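Anthrone oxidase-like protein (Streptomyces ambofaciens, PDB 5F9P) is a C-C bond-cleaving oxygenase of atypical angucycline biosynthesis that probably works as a monooxygenase in the oxidative opening of ring B. Local coordinates at residues G25-E30 with G87-S92; K71-E76 with I93-N98. All coordinates share one frame; numbering follows the deposited sequence.

Interaction 1 (G25-E30 with G87-S92); sequences GKLIEE and GEITTS
Thr90 turns its hydroxyl OG1 back to a hydrogen bond with the carbonyl of Phe86, in the last turn of helix 76-88, and presents its methyl to Leu27 of helix 21-37. The division follows from chi1 of 58°, which sets OG1 between the backbone N and the carbonyl carbon and CG2 anti to that carbon. The two side chains meet at about a right angle, with Thr90 CG2 3.7 Å from Leu27 CD2 and 3.9 Å from Leu27 CD1, so the methyl rests against both tips of the leucine fork.

Ile89 has the most surface buried here. Its chain runs out to CD1, which reaches the helix backbone at Leu27 N (3.8 Å) and lies 3.9 Å from Leu27 CG, the two side chains sliding past each other in opposite directions. Farther out, the bent aliphatic chain of Lys26 leans over the other flank of the isoleucine: Lys26 CG approaches Ile89 CD1 at 3.8 Å, and Lys26 CE lies equally far from Ile89 CG2. Leu27 also packs on Phe86, Phe16 and Thr57. Beyond Thr90, Thr91 and Ser92 both pair with Thr17 in a classic beta bulge. With no hydrogen bond between the segments, the helix and the turn leading into strand 92-105 are joined by apolar packing, the polar group of Thr90 being satisfied locally.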
ATOM      1  N   GLY A  25      -7.766  -1.441  16.194  1.00 13.54           N
ATOM      2  CA  GLY A  25      -6.685  -1.402  17.165  1.00 13.76           C
ATOM      3  C   GLY A  25      -6.078  -2.782  17.370  1.00 15.75           C
ATOM      4  O   GLY A  25      -4.846  -2.942  17.514  1.00 13.53           O
ATOM      5  N   LYS A  26      -6.945  -3.787  17.392  1.00 14.68           N
ATOM      6  CA  LYS A  26      -6.515  -5.172  17.563  1.00 16.56           C
ATOM      7  C   LYS A  26      -5.717  -5.658  16.359  1.00 17.18           C
ATOM      8  O   LYS A  26      -4.703  -6.335  16.517  1.00 13.76           O
ATOM      9  CB  LYS A  26      -7.717  -6.089  17.820  1.00 20.83           C
ATOM     10  CG  LYS A  26      -7.326  -7.537  18.110  1.00 30.67           C
ATOM     11  CD  LYS A  26      -8.155  -8.123  19.247  1.00 38.88           C
ATOM     12  CE  LYS A  26      -9.649  -7.886  19.013  1.00 48.71           C
ATOM     13  NZ  LYS A  26     -10.519  -8.574  20.021  1.00 50.53           N
ATOM     14  N   LEU A  27      -6.178  -5.310  15.160  1.00 15.42           N
ATOM     15  CA  LEU A  27      -5.423  -5.583  13.940  1.00 13.52           C
ATOM     16  C   LEU A  27      -4.016  -4.988  14.017  1.00 13.35           C
ATOM     17  O   LEU A  27      -3.037  -5.656  13.704  1.00 14.30           O
ATOM     18  CB  LEU A  27      -6.130  -4.979  12.730  1.00 13.67           C
ATOM     19  CG  LEU A  27      -7.069  -5.878  11.931  1.00 19.11           C
ATOM     20  CD1 LEU A  27      -7.855  -5.030  10.946  1.00 16.80           C
ATOM     21  CD2 LEU A  27      -6.252  -6.952  11.207  1.00 16.81           C
ATOM     22  N   ILE A  28      -3.930  -3.723  14.414  1.00 11.01           N
ATOM     23  CA  ILE A  28      -2.647  -3.047  14.493  1.00 12.53           C
ATOM     24  C   ILE A  28      -1.710  -3.791  15.433  1.00 12.52           C
ATOM     25  O   ILE A  28      -0.543  -3.996  15.129  1.00 12.19           O
ATOM     26  CB  ILE A  28      -2.801  -1.598  14.968  1.00 11.99           C
ATOM     27  CG1 ILE A  28      -3.439  -0.751  13.863  1.00 11.74           C
ATOM     28  CG2 ILE A  28      -1.443  -1.011  15.328  1.00 11.98           C
ATOM     29  CD1 ILE A  28      -2.604  -0.670  12.620  1.00 15.84           C
ATOM     30  N   GLU A  29      -2.236  -4.190  16.586  1.00 13.63           N
ATOM     31  CA  GLU A  29      -1.436  -4.877  17.591  1.00 14.34           C
ATOM     32  C   GLU A  29      -0.953  -6.244  17.118  1.00 13.53           C
ATOM     33  O   GLU A  29       0.198  -6.597  17.342  1.00 14.12           O
ATOM     34  CB  GLU A  29      -2.227  -5.016  18.892  1.00 17.11           C
ATOM     35  CG  GLU A  29      -1.599  -5.963  19.882  1.00 24.00           C
ATOM     36  CD  GLU A  29      -2.426  -6.108  21.150  1.00 37.62           C
ATOM     37  OE1 GLU A  29      -3.647  -5.822  21.111  1.00 40.07           O
ATOM     38  OE2 GLU A  29      -1.846  -6.498  22.186  1.00 37.28           O
ATOM     39  N   GLU A  30      -1.831  -7.017  16.481  1.00 13.33           N
ATOM     40  CA  GLU A  30      -1.438  -8.316  15.930  1.00 13.25           C
ATOM     41  C   GLU A  30      -0.427  -8.177  14.792  1.00 13.46           C
ATOM     42  O   GLU A  30       0.524  -8.946  14.710  1.00 11.29           O
ATOM     43  CB  GLU A  30      -2.654  -9.123  15.452  1.00 13.78           C
ATOM     44  CG  GLU A  30      -3.656  -9.480  16.562  1.00 18.43           C
ATOM     45  CD  GLU A  30      -3.062 -10.392  17.627  1.00 22.06           C
ATOM     46  OE1 GLU A  30      -2.208 -11.245  17.288  1.00 18.21           O
ATOM     47  OE2 GLU A  30      -3.457 -10.259  18.807  1.00 26.81           O
ATOM     48  N   GLY A  87      -8.770 -13.422  10.512  1.00 18.16           N
ATOM     49  CA  GLY A  87     -10.082 -13.726   9.974  1.00 18.93           C
ATOM     50  C   GLY A  87     -11.186 -13.245  10.898  1.00 23.37           C
ATOM     51  O   GLY A  87     -12.203 -12.725  10.449  1.00 21.29           O
ATOM     52  N   GLU A  88     -10.973 -13.409  12.200  1.00 20.44           N
ATOM     53  CA  GLU A  88     -11.993 -13.103  13.200  1.00 21.90           C
ATOM     54  C   GLU A  88     -12.206 -11.604  13.438  1.00 21.24           C
ATOM     55  O   GLU A  88     -13.246 -11.195  13.949  1.00 22.12           O
ATOM     56  CB  GLU A  88     -11.655 -13.809  14.515  1.00 19.24           C
ATOM     57  CG  GLU A  88     -11.538 -15.308  14.345  1.00 20.76           C
ATOM     58  CD  GLU A  88     -10.988 -16.008  15.560  1.00 24.94           C
ATOM     59  OE1 GLU A  88     -10.641 -15.317  16.552  1.00 25.13           O
ATOM     60  OE2 GLU A  88     -10.907 -17.258  15.515  1.00 24.38           O
ATOM     61  N   ILE A  89     -11.236 -10.776  13.072  1.00 18.98           N
ATOM     62  CA  ILE A  89     -11.389  -9.339  13.305  1.00 18.74           C
ATOM     63  C   ILE A  89     -11.433  -8.489  12.033  1.00 18.30           C
ATOM     64  O   ILE A  89     -11.272  -7.268  12.090  1.00 17.52           O
ATOM     65  CB  ILE A  89     -10.295  -8.811  14.231  1.00 17.41           C
ATOM     66  CG1 ILE A  89      -8.912  -9.190  13.684  1.00 19.36           C
ATOM     67  CG2 ILE A  89     -10.489  -9.371  15.627  1.00 20.97           C
ATOM     68  CD1 ILE A  89      -7.777  -8.677  14.536  1.00 19.09           C
ATOM     69  N   THR A  90     -11.648  -9.137  10.895  1.00 16.50           N
ATOM     70  CA  THR A  90     -11.704  -8.445   9.609  1.00 16.92           C
ATOM     71  C   THR A  90     -12.971  -8.786   8.836  1.00 18.55           C
ATOM     72  O   THR A  90     -13.594  -9.827   9.053  1.00 20.86           O
ATOM     73  CB  THR A  90     -10.490  -8.796   8.714  1.00 15.32           C
ATOM     74  OG1 THR A  90     -10.442 -10.212   8.503  1.00 17.43           O
ATOM     75  CG2 THR A  90      -9.187  -8.340   9.357  1.00 15.70           C
ATOM     76  N   THR A  91     -13.349  -7.896   7.929  1.00 18.16           N
ATOM     77  CA  THR A  91     -14.443  -8.168   7.022  1.00 17.70           C
ATOM     78  C   THR A  91     -13.879  -8.646   5.693  1.00 17.21           C
ATOM     79  O   THR A  91     -14.575  -9.288   4.906  1.00 15.33           O
ATOM     80  CB  THR A  91     -15.302  -6.915   6.812  1.00 23.52           C
ATOM     81  OG1 THR A  91     -14.439  -5.803   6.538  1.00 17.69           O
ATOM     82  CG2 THR A  91     -16.137  -6.621   8.078  1.00 21.97           C
ATOM     83  N   SER A  92     -12.615  -8.325   5.443  1.00 13.51           N
ATOM     84  CA  SER A  92     -11.906  -8.873   4.288  1.00 15.79           C
ATOM     85  C   SER A  92     -10.386  -8.846   4.465  1.00 14.70           C
ATOM     86  O   SER A  92      -9.836  -8.058   5.250  1.00 13.82           O
ATOM     87  CB  SER A  92     -12.279  -8.129   3.000  1.00 18.01           C
ATOM     88  OG  SER A  92     -11.676  -6.842   2.956  1.00 18.28           O
TER

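Interaction 2 (K71-E76 with I93-N98); sequences KRYAGE and IRLMQN
Tyr73, in the last turn of helix 66-74, reaches across to strand 92-105 and lays the phenol end of its ring between Leu95 and Gln97, two residues on the same face of the strand. Its hydroxyl sits over the base of the leucine, with Tyr73 OH 3.8 Å from Leu95 CB and 3.9 Å from Leu95 CD1. The same methyl approaches the ring obliquely, Leu95 CD1 lying 4.2 Å from Tyr73 CE1. Gln97 comes to meet the tyrosine from the opposite direction, its chain extended beyond CG (chi2 175°), which carries the amide out to the rim of the ring: Gln97 NE2 lies near the ring plane, 4.1 Å from Tyr73 CE2, with ring and amide planes 59° apart.

One water joins the three residues. It accepts a hydrogen bond from Gln97 NE2 at 2.8 Å, donates one to Leu95 O at 2.9 Å, and is hydrogen-bonded to Tyr73 OH at 2.8 Å. The other end of the amide, Gln97 OE1, is held by Arg165 of the neighbouring strand, which fixes the flip of the group. Arg167 makes a cation-pi contact with the Tyr73 ring, and Phe78 also meets it. The helix is thus seated on the outer face of the barrel by apolar contact with Leu95, while the bound water provides for a buried hydroxyl, an amide N-H and a strand carbonyl that have no direct bond across the contact.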
ATOM      1  N   LYS A  71       7.654 -19.418   1.566  1.00 21.02           N
ATOM      2  CA  LYS A  71       8.167 -20.107   2.748  1.00 24.04           C
ATOM      3  C   LYS A  71       7.456 -19.592   3.985  1.00 21.50           C
ATOM      4  O   LYS A  71       7.103 -20.362   4.877  1.00 24.73           O
ATOM      5  CB  LYS A  71       9.680 -19.886   2.877  1.00 27.37           C
ATOM      6  CG  LYS A  71      10.433 -20.959   3.652  1.00 31.13           C
ATOM      7  CD  LYS A  71      11.907 -20.962   3.237  1.00 40.55           C
ATOM      8  CE  LYS A  71      12.055 -21.224   1.731  1.00 45.80           C
ATOM      9  NZ  LYS A  71      13.365 -20.780   1.165  1.00 39.55           N
ATOM     10  N   ARG A  72       7.232 -18.285   4.044  1.00 21.81           N
ATOM     11  CA  ARG A  72       6.465 -17.737   5.153  1.00 19.70           C
ATOM     12  C   ARG A  72       5.015 -18.238   5.159  1.00 20.56           C
ATOM     13  O   ARG A  72       4.472 -18.600   6.211  1.00 20.39           O
ATOM     14  CB  ARG A  72       6.485 -16.213   5.126  1.00 21.61           C
ATOM     15  CG  ARG A  72       5.341 -15.620   5.926  1.00 24.17           C
ATOM     16  CD  ARG A  72       5.540 -14.151   6.097  1.00 26.05           C
ATOM     17  NE  ARG A  72       4.355 -13.498   6.624  1.00 26.53           N
ATOM     18  CZ  ARG A  72       3.746 -13.852   7.743  1.00 25.53           C
ATOM     19  NH1 ARG A  72       4.198 -14.887   8.443  1.00 30.91           N
ATOM     20  NH2 ARG A  72       2.676 -13.178   8.150  1.00 27.51           N
ATOM     21  N   TYR A  73       4.395 -18.264   3.980  1.00 20.76           N
ATOM     22  CA  TYR A  73       3.013 -18.722   3.854  1.00 19.87           C
ATOM     23  C   TYR A  73       2.891 -20.184   4.271  1.00 19.98           C
ATOM     24  O   TYR A  73       1.823 -20.635   4.680  1.00 16.43           O
ATOM     25  CB  TYR A  73       2.517 -18.579   2.417  1.00 15.44           C
ATOM     26  CG  TYR A  73       2.151 -17.175   1.985  1.00 19.24           C
ATOM     27  CD1 TYR A  73       1.945 -16.158   2.911  1.00 16.70           C
ATOM     28  CD2 TYR A  73       2.003 -16.871   0.636  1.00 16.58           C
ATOM     29  CE1 TYR A  73       1.603 -14.870   2.499  1.00 15.45           C
ATOM     30  CE2 TYR A  73       1.665 -15.599   0.217  1.00 17.56           C
ATOM     31  CZ  TYR A  73       1.460 -14.602   1.149  1.00 16.65           C
ATOM     32  OH  TYR A  73       1.118 -13.332   0.714  1.00 16.61           O
ATOM     33  N   ALA A  74       3.985 -20.926   4.152  1.00 21.56           N
ATOM     34  CA  ALA A  74       3.960 -22.353   4.482  1.00 22.21           C
ATOM     35  C   ALA A  74       4.221 -22.597   5.966  1.00 21.14           C
ATOM     36  O   ALA A  74       4.048 -23.713   6.449  1.00 26.94           O
ATOM     37  CB  ALA A  74       4.971 -23.122   3.623  1.00 23.88           C
ATOM     38  N   GLY A  75       4.633 -21.550   6.680  1.00 21.58           N
ATOM     39  CA  GLY A  75       4.881 -21.640   8.114  1.00 19.74           C
ATOM     40  C   GLY A  75       3.622 -21.930   8.914  1.00 20.20           C
ATOM     41  O   GLY A  75       2.526 -21.536   8.516  1.00 16.69           O
ATOM     42  N   GLU A  76       3.781 -22.615  10.044  1.00 19.97           N
ATOM     43  CA  GLU A  76       2.645 -23.012  10.876  1.00 20.47           C
ATOM     44  C   GLU A  76       1.968 -21.873  11.644  1.00 19.67           C
ATOM     45  O   GLU A  76       0.760 -21.919  11.868  1.00 14.67           O
ATOM     46  CB  GLU A  76       3.053 -24.100  11.867  1.00 21.99           C
ATOM     47  CG  GLU A  76       2.929 -25.493  11.314  1.00 29.46           C
ATOM     48  CD  GLU A  76       4.256 -26.042  10.878  1.00 36.71           C
ATOM     49  OE1 GLU A  76       5.297 -25.456  11.266  1.00 37.97           O
ATOM     50  OE2 GLU A  76       4.260 -27.059  10.151  1.00 46.16           O
ATOM     51  N   ILE A  93      -9.721  -9.708   3.706  1.00 14.05           N
ATOM     52  CA  ILE A  93      -8.273  -9.825   3.700  1.00 13.40           C
ATOM     53  C   ILE A  93      -7.812  -9.963   2.257  1.00 16.00           C
ATOM     54  O   ILE A  93      -8.296 -10.835   1.528  1.00 16.73           O
ATOM     55  CB  ILE A  93      -7.836 -11.088   4.448  1.00 13.62           C
ATOM     56  CG1 ILE A  93      -8.152 -10.972   5.940  1.00 15.00           C
ATOM     57  CG2 ILE A  93      -6.356 -11.380   4.194  1.00 14.81           C
ATOM     58  CD1 ILE A  93      -8.067 -12.312   6.673  1.00 17.30           C
ATOM     59  N   ARG A  94      -6.890  -9.106   1.840  1.00 11.82           N
ATOM     60  CA  ARG A  94      -6.285  -9.217   0.520  1.00 14.02           C
ATOM     61  C   ARG A  94      -4.774  -9.121   0.653  1.00 16.35           C
ATOM     62  O   ARG A  94      -4.248  -8.112   1.133  1.00 14.84           O
ATOM     63  CB  ARG A  94      -6.794  -8.124  -0.425  1.00 12.14           C
ATOM     64  CG  ARG A  94      -8.156  -8.422  -1.048  1.00 20.89           C
ATOM     65  CD  ARG A  94      -9.198  -7.443  -0.583  1.00 25.25           C
ATOM     66  NE  ARG A  94      -9.764  -6.685  -1.695  1.00 33.54           N
ATOM     67  CZ  ARG A  94     -10.482  -5.572  -1.561  1.00 35.03           C
ATOM     68  NH1 ARG A  94     -10.712  -5.058  -0.352  1.00 28.88           N
ATOM     69  NH2 ARG A  94     -10.952  -4.958  -2.642  1.00 33.08           N
ATOM     70  N   LEU A  95      -4.082 -10.180   0.242  1.00 13.34           N
ATOM     71  CA  LEU A  95      -2.632 -10.210   0.326  1.00 14.57           C
ATOM     72  C   LEU A  95      -2.114 -10.145  -1.092  1.00 15.04           C
ATOM     73  O   LEU A  95      -2.222 -11.122  -1.850  1.00 13.57           O
ATOM     74  CB  LEU A  95      -2.142 -11.489   1.014  1.00 12.68           C
ATOM     75  CG  LEU A  95      -2.853 -11.977   2.277  1.00 13.44           C
ATOM     76  CD1 LEU A  95      -2.262 -13.323   2.686  1.00 15.99           C
ATOM     77  CD2 LEU A  95      -2.762 -10.981   3.431  1.00 11.34           C
HETATM   78  N   MSE A  96      -1.546  -8.997  -1.447  1.00 13.50           N
HETATM   79  CA  MSE A  96      -1.297  -8.679  -2.845  1.00 11.88           C
HETATM   80  C   MSE A  96       0.185  -8.588  -3.183  1.00 14.16           C
HETATM   81  O   MSE A  96       0.929  -7.856  -2.541  1.00 12.21           O
HETATM   82  CB  MSE A  96      -1.996  -7.365  -3.192  1.00 11.93           C
HETATM   83  CG  MSE A  96      -3.524  -7.450  -3.188  1.00 14.50           C
HETATM   84 SE   MSE A  96      -4.332  -5.677  -3.257  0.84 17.45          SE
HETATM   85  CE  MSE A  96      -3.770  -5.059  -1.472  1.00 11.76           C
ATOM     86  N   GLN A  97       0.608  -9.323  -4.207  1.00 11.75           N
ATOM     87  CA  GLN A  97       2.004  -9.306  -4.620  1.00 11.80           C
ATOM     88  C   GLN A  97       2.163  -8.416  -5.842  1.00 13.14           C
ATOM     89  O   GLN A  97       1.420  -8.552  -6.815  1.00 14.18           O
ATOM     90  CB  GLN A  97       2.494 -10.732  -4.916  1.00 12.93           C
ATOM     91  CG  GLN A  97       2.219 -11.711  -3.776  1.00 15.97           C
ATOM     92  CD  GLN A  97       2.588 -13.148  -4.127  1.00 15.57           C
ATOM     93  OE1 GLN A  97       3.550 -13.389  -4.844  1.00 16.18           O
ATOM     94  NE2 GLN A  97       1.818 -14.102  -3.621  1.00 14.90           N
ATOM     95  N   ASN A  98       3.138  -7.512  -5.795  1.00 11.94           N
ATOM     96  CA  ASN A  98       3.280  -6.474  -6.803  1.00 11.33           C
ATOM     97  C   ASN A  98       4.713  -6.235  -7.205  1.00 14.25           C
ATOM     98  O   ASN A  98       5.648  -6.615  -6.498  1.00 16.21           O
ATOM     99  CB  ASN A  98       2.764  -5.136  -6.255  1.00 15.07           C
ATOM    100  CG  ASN A  98       1.483  -5.285  -5.485  1.00 15.60           C
ATOM    101  OD1 ASN A  98       0.393  -5.211  -6.052  1.00 15.45           O
ATOM    102  ND2 ASN A  98       1.604  -5.519  -4.183  1.00 14.26           N
TER
HETATM  103  O   HOH W   1      -0.145 -13.173  -1.792  1.00 15.58           O

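How the interactions relate
From the N terminus, helix 21-37 supplies 25-30; strands 43-51 and 56-63 follow, and then helix 66-74 with 71-76. Interaction 1 closes a long loop when the chain leaves helix 76-88 at 87-92, and interaction 2 closes a shorter one at 93-98, immediately afterwards. Their segments alternate, so the two loops cross. Most of helix 76-88 lies within both loops, and the contacts, with centres about 16 Å apart, touch where Ile93 CD1 packs 4.1 Å from Gly87 N. Interaction 1 joins helix 21-37 to the turn after helix 76-88, and interaction 2 joins helix 66-74 to strand 92-105, in a closed eight-stranded barrel consistent with the dimeric alpha-beta barrel clan.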